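Local coordinates for vacuolar aminopeptidase 1 (Saccharomyces cerevisiae, PDB 5JGF), which removes N-terminal amino acids, preferably neutral or hydrophobic ones, from peptides in the vacuole as a zinc-dependent, dodecameric M18 aminopeptidase, at residues D[16-26]-D[237-248]. Sequence-based numbering, arbitrary orientation.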
loop_
_atom_site.group_PDB
_atom_site.type_symbol
_atom_site.label_atom_id
_atom_site.label_comp_id
_atom_site.label_asym_id
_atom_site.label_seq_id
_atom_site.Cartn_x
_atom_site.Cartn_y
_atom_site.Cartn_z
ATOM N N ILE D 16 -50.620 2.403 -14.350
ATOM C CA ILE D 16 -50.169 3.361 -13.341
ATOM C C ILE D 16 -51.090 3.319 -12.121
ATOM O O ILE D 16 -50.625 3.300 -10.977
ATOM C CB ILE D 16 -50.115 4.796 -13.925
ATOM C CG1 ILE D 16 -48.914 4.916 -14.871
ATOM C CG2 ILE D 16 -50.045 5.829 -12.800
ATOM C CD1 ILE D 16 -48.839 6.234 -15.618
ATOM N N ASP D 17 -52.398 3.292 -12.363
ATOM C CA ASP D 17 -53.361 3.233 -11.266
ATOM C C ASP D 17 -53.210 1.928 -10.483
ATOM O O ASP D 17 -53.286 1.921 -9.257
ATOM C CB ASP D 17 -54.794 3.360 -11.795
ATOM C CG ASP D 17 -55.067 4.715 -12.416
ATOM O OD1 ASP D 17 -54.350 5.681 -12.072
ATOM O OD2 ASP D 17 -56.008 4.820 -13.235
ATOM N N PHE D 18 -52.992 0.831 -11.202
ATOM C CA PHE D 18 -52.810 -0.485 -10.594
ATOM C C PHE D 18 -51.622 -0.463 -9.632
ATOM O O PHE D 18 -51.724 -0.907 -8.489
ATOM C CB PHE D 18 -52.593 -1.527 -11.704
ATOM C CG PHE D 18 -51.848 -2.762 -11.266
ATOM C CD1 PHE D 18 -52.426 -3.679 -10.395
ATOM C CD2 PHE D 18 -50.573 -3.025 -11.764
ATOM C CE1 PHE D 18 -51.745 -4.846 -10.027
ATOM C CE2 PHE D 18 -49.885 -4.182 -11.405
ATOM C CZ PHE D 18 -50.471 -5.098 -10.536
ATOM N N ILE D 19 -50.497 0.069 -10.098
ATOM C CA ILE D 19 -49.297 0.142 -9.271
ATOM C C ILE D 19 -49.528 1.009 -8.037
ATOM O O ILE D 19 -49.137 0.646 -6.928
ATOM C CB ILE D 19 -48.109 0.716 -10.084
ATOM C CG1 ILE D 19 -47.659 -0.303 -11.137
ATOM C CG2 ILE D 19 -46.964 1.107 -9.146
ATOM C CD1 ILE D 19 -47.048 -1.577 -10.560
ATOM N N TYR D 20 -50.175 2.152 -8.241
ATOM C CA TYR D 20 -50.456 3.105 -7.172
ATOM C C TYR D 20 -51.458 2.597 -6.133
ATOM O O TYR D 20 -51.287 2.814 -4.934
ATOM C CB TYR D 20 -50.970 4.412 -7.784
ATOM C CG TYR D 20 -51.203 5.534 -6.796
ATOM C CD1 TYR D 20 -50.144 6.086 -6.071
ATOM C CD2 TYR D 20 -52.477 6.070 -6.611
ATOM C CE1 TYR D 20 -50.346 7.145 -5.191
ATOM C CE2 TYR D 20 -52.693 7.130 -5.730
ATOM C CZ TYR D 20 -51.625 7.663 -5.027
ATOM O OH TYR D 20 -51.832 8.719 -4.169
ATOM N N LYS D 21 -52.501 1.913 -6.589
ATOM C CA LYS D 21 -53.525 1.418 -5.675
ATOM C C LYS D 21 -53.236 0.073 -5.021
ATOM O O LYS D 21 -53.949 -0.331 -4.108
ATOM C CB LYS D 21 -54.873 1.353 -6.400
ATOM C CG LYS D 21 -55.416 2.717 -6.794
ATOM C CD LYS D 21 -56.678 2.595 -7.636
ATOM C CE LYS D 21 -57.245 3.965 -7.985
ATOM N NZ LYS D 21 -58.434 3.858 -8.877
ATOM N N ASN D 22 -52.189 -0.613 -5.472
ATOM C CA ASN D 22 -51.840 -1.924 -4.924
ATOM C C ASN D 22 -50.331 -1.989 -4.682
ATOM O O ASN D 22 -49.603 -2.691 -5.378
ATOM C CB ASN D 22 -52.277 -3.001 -5.915
ATOM C CG ASN D 22 -53.753 -2.905 -6.246
ATOM O OD1 ASN D 22 -54.598 -3.356 -5.476
ATOM N ND2 ASN D 22 -54.071 -2.284 -7.379
ATOM N N PRO D 23 -49.855 -1.267 -3.660
ATOM C CA PRO D 23 -48.441 -1.182 -3.278
ATOM C C PRO D 23 -47.712 -2.439 -2.824
ATOM O O PRO D 23 -46.518 -2.582 -3.088
ATOM C CB PRO D 23 -48.451 -0.102 -2.200
ATOM C CG PRO D 23 -49.770 -0.341 -1.526
ATOM C CD PRO D 23 -50.697 -0.523 -2.705
ATOM N N THR D 24 -48.405 -3.341 -2.134
ATOM C CA THR D 24 -47.757 -4.561 -1.656
ATOM C C THR D 24 -48.175 -5.791 -2.454
ATOM O O THR D 24 -49.163 -5.766 -3.189
ATOM C CB THR D 24 -48.079 -4.825 -0.173
ATOM O OG1 THR D 24 -49.425 -5.305 -0.052
ATOM C CG2 THR D 24 -47.929 -3.540 0.640
ATOM N N THR D 25 -47.414 -6.869 -2.306
ATOM C CA THR D 25 -47.718 -8.107 -3.013
ATOM C C THR D 25 -49.144 -8.555 -2.677
ATOM O O THR D 25 -49.881 -9.022 -3.549
ATOM C CB THR D 25 -46.716 -9.210 -2.633
ATOM O OG1 THR D 25 -45.381 -8.731 -2.856
ATOM C CG2 THR D 25 -46.940 -10.455 -3.486
ATOM N N TYR D 26 -49.534 -8.399 -1.416
ATOM C CA TYR D 26 -50.883 -8.772 -0.990
ATOM C C TYR D 26 -51.949 -8.031 -1.791
ATOM O O TYR D 26 -52.930 -8.637 -2.227
ATOM C CB TYR D 26 -51.084 -8.468 0.495
ATOM C CG TYR D 26 -50.256 -9.329 1.417
ATOM C CD1 TYR D 26 -50.509 -10.695 1.545
ATOM C CD2 TYR D 26 -49.217 -8.777 2.165
ATOM C CE1 TYR D 26 -49.749 -11.491 2.401
ATOM C CE2 TYR D 26 -48.450 -9.564 3.020
ATOM C CZ TYR D 26 -48.720 -10.916 3.134
ATOM O OH TYR D 26 -47.956 -11.696 3.974
ATOM N N ASP D 237 -47.737 -8.037 8.544
ATOM C CA ASP D 237 -46.659 -8.124 7.564
ATOM C C ASP D 237 -46.836 -6.856 6.739
ATOM O O ASP D 237 -47.596 -6.835 5.772
ATOM C CB ASP D 237 -46.850 -9.369 6.689
ATOM C CG ASP D 237 -45.746 -9.544 5.659
ATOM O OD1 ASP D 237 -44.869 -8.661 5.556
ATOM O OD2 ASP D 237 -45.764 -10.570 4.942
ATOM N N LEU D 238 -46.141 -5.794 7.142
ATOM C CA LEU D 238 -46.250 -4.505 6.466
ATOM C C LEU D 238 -44.976 -4.078 5.745
ATOM O O LEU D 238 -43.869 -4.391 6.185
ATOM C CB LEU D 238 -46.635 -3.419 7.479
ATOM C CG LEU D 238 -47.869 -3.695 8.349
ATOM C CD1 LEU D 238 -48.122 -2.509 9.279
ATOM C CD2 LEU D 238 -49.079 -3.946 7.460
ATOM N N ASP D 239 -45.160 -3.361 4.636
ATOM C CA ASP D 239 -44.068 -2.837 3.816
ATOM C C ASP D 239 -44.059 -1.323 3.935
ATOM O O ASP D 239 -45.044 -0.710 4.353
ATOM C CB ASP D 239 -44.295 -3.062 2.314
ATOM C CG ASP D 239 -44.317 -4.508 1.900
ATOM O OD1 ASP D 239 -44.497 -4.725 0.684
ATOM O OD2 ASP D 239 -44.159 -5.409 2.742
ATOM N N LEU D 240 -42.937 -0.737 3.534
ATOM C CA LEU D 240 -42.797 0.707 3.435
ATOM C C LEU D 240 -42.521 0.807 1.942
ATOM O O LEU D 240 -41.708 0.047 1.409
ATOM C CB LEU D 240 -41.605 1.237 4.230
ATOM C CG LEU D 240 -41.786 1.346 5.740
ATOM C CD1 LEU D 240 -40.626 2.165 6.299
ATOM C CD2 LEU D 240 -43.119 2.030 6.073
ATOM N N PHE D 241 -43.202 1.720 1.259
ATOM C CA PHE D 241 -43.039 1.856 -0.183
ATOM C C PHE D 241 -43.217 3.299 -0.630
ATOM O O PHE D 241 -43.791 4.111 0.091
ATOM C CB PHE D 241 -44.081 0.978 -0.874
ATOM C CG PHE D 241 -45.462 1.143 -0.305
ATOM C CD1 PHE D 241 -46.240 2.250 -0.636
ATOM C CD2 PHE D 241 -45.958 0.226 0.616
ATOM C CE1 PHE D 241 -47.497 2.444 -0.054
ATOM C CE2 PHE D 241 -47.213 0.408 1.206
ATOM C CZ PHE D 241 -47.983 1.520 0.870
ATOM N N ASP D 242 -42.730 3.604 -1.831
ATOM C CA ASP D 242 -42.832 4.948 -2.395
ATOM C C ASP D 242 -44.293 5.226 -2.753
ATOM O O ASP D 242 -44.914 4.445 -3.476
ATOM C CB ASP D 242 -41.974 5.051 -3.664
ATOM C CG ASP D 242 -41.753 6.485 -4.113
ATOM O OD1 ASP D 242 -42.579 7.360 -3.779
ATOM O OD2 ASP D 242 -40.753 6.737 -4.814
ATOM N N VAL D 243 -44.839 6.332 -2.251
ATOM C CA VAL D 243 -46.226 6.687 -2.543
ATOM C C VAL D 243 -46.368 7.630 -3.730
ATOM O O VAL D 243 -47.470 8.097 -4.014
ATOM C CB VAL D 243 -46.924 7.356 -1.332
ATOM C CG1 VAL D 243 -47.033 6.377 -0.186
ATOM C CG2 VAL D 243 -46.164 8.603 -0.914
ATOM N N GLN D 244 -45.271 7.928 -4.423
ATOM C CA GLN D 244 -45.372 8.822 -5.573
ATOM C C GLN D 244 -46.022 8.086 -6.740
ATOM O O GLN D 244 -45.490 7.097 -7.246
ATOM C CB GLN D 244 -43.998 9.349 -5.999
ATOM C CG GLN D 244 -44.074 10.308 -7.193
ATOM C CD GLN D 244 -42.718 10.858 -7.603
ATOM O OE1 GLN D 244 -41.688 10.219 -7.394
ATOM N NE2 GLN D 244 -42.717 12.042 -8.213
ATOM N N LYS D 245 -47.183 8.575 -7.162
ATOM C CA LYS D 245 -47.912 7.957 -8.259
ATOM C C LYS D 245 -47.110 8.003 -9.555
ATOM O O LYS D 245 -46.359 8.952 -9.799
ATOM C CB LYS D 245 -49.257 8.666 -8.452
ATOM C CG LYS D 245 -50.138 8.058 -9.530
ATOM C CD LYS D 245 -51.496 8.747 -9.577
ATOM C CE LYS D 245 -52.300 8.287 -10.781
ATOM N NZ LYS D 245 -53.568 7.615 -10.388
ATOM N N GLY D 246 -47.262 6.966 -10.369
ATOM C CA GLY D 246 -46.560 6.905 -11.639
ATOM C C GLY D 246 -46.996 8.031 -12.559
ATOM O O GLY D 246 -48.057 8.630 -12.361
ATOM N N THR D 247 -46.187 8.315 -13.575
ATOM C CA THR D 247 -46.490 9.392 -14.503
ATOM C C THR D 247 -45.966 9.116 -15.909
ATOM O O THR D 247 -44.959 8.428 -16.089
ATOM C CB THR D 247 -45.840 10.714 -14.036
ATOM O OG1 THR D 247 -46.154 10.949 -12.658
ATOM C CG2 THR D 247 -46.344 11.882 -14.875
ATOM N N ILE D 248 -46.662 9.649 -16.907
ATOM C CA ILE D 248 -46.211 9.517 -18.283
ATOM C C ILE D 248 -45.215 10.663 -18.418
ATOM O O ILE D 248 -45.525 11.796 -18.051
ATOM C CB ILE D 248 -47.375 9.708 -19.283
ATOM C CG1 ILE D 248 -48.345 8.532 -19.170
ATOM C CG2 ILE D 248 -46.838 9.830 -20.705
ATOM C CD1 ILE D 248 -47.691 7.169 -19.386
HETATM O O HOH W 1 -48.185 4.263 -10.135
HETATM O O HOH W 2 -49.509 9.714 -3.360
HETATM O O HOH W 3 -44.067 -2.695 -1.627
HETATM O O HOH W 4 -44.907 -6.527 -0.917
#
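D237 takes the phenol of Y26 at the start of a contact where the helical N-terminal part of the catalytic domain meets the beta domain, as in other M18 enzymes: P23 to Y26 face strand 233-242 of the antiparallel six-stranded sheet, and the last turns of helix 7-21 meet the loop that leaves it. Y26 OH donates to D237 OD2 at 2.6 Å on the anti side, 31° out of the carboxylate plane, ring and carboxylate planes nearly perpendicular, while K98 holds OD1. Two residues on, the methyl CG2 of T24 packs on D239 OD1, and a water bridges this oxygen to the carbonyl of P23. K98 salt-bridges the other oxygen, OD2. F241 lies flat beneath P23, whose CB sits over the ring centre, 3.4 Å from the centroid. V243 O reaches the edge of the Y20 ring, 3.3 Å from CE1, and a water ties it to Y20 OH. K245 then runs across the Y20 face, CB over the rim and CE 3.9 Å from I16 CG2, before bending at chi4 (118°) to bring NZ 2.7 Å from D17 OD1 in a salt bridge. An alanine here would keep CB over the ring but would probably leave D17 OD1 without its cationic mate and I16 CG2 without the packing of CG and CE. Beyond it, G246 O touches I16 CG2 and a water links G246 N to I16 O, and the contact finishes with I16 CD1 4.0 Å from I248 CD1.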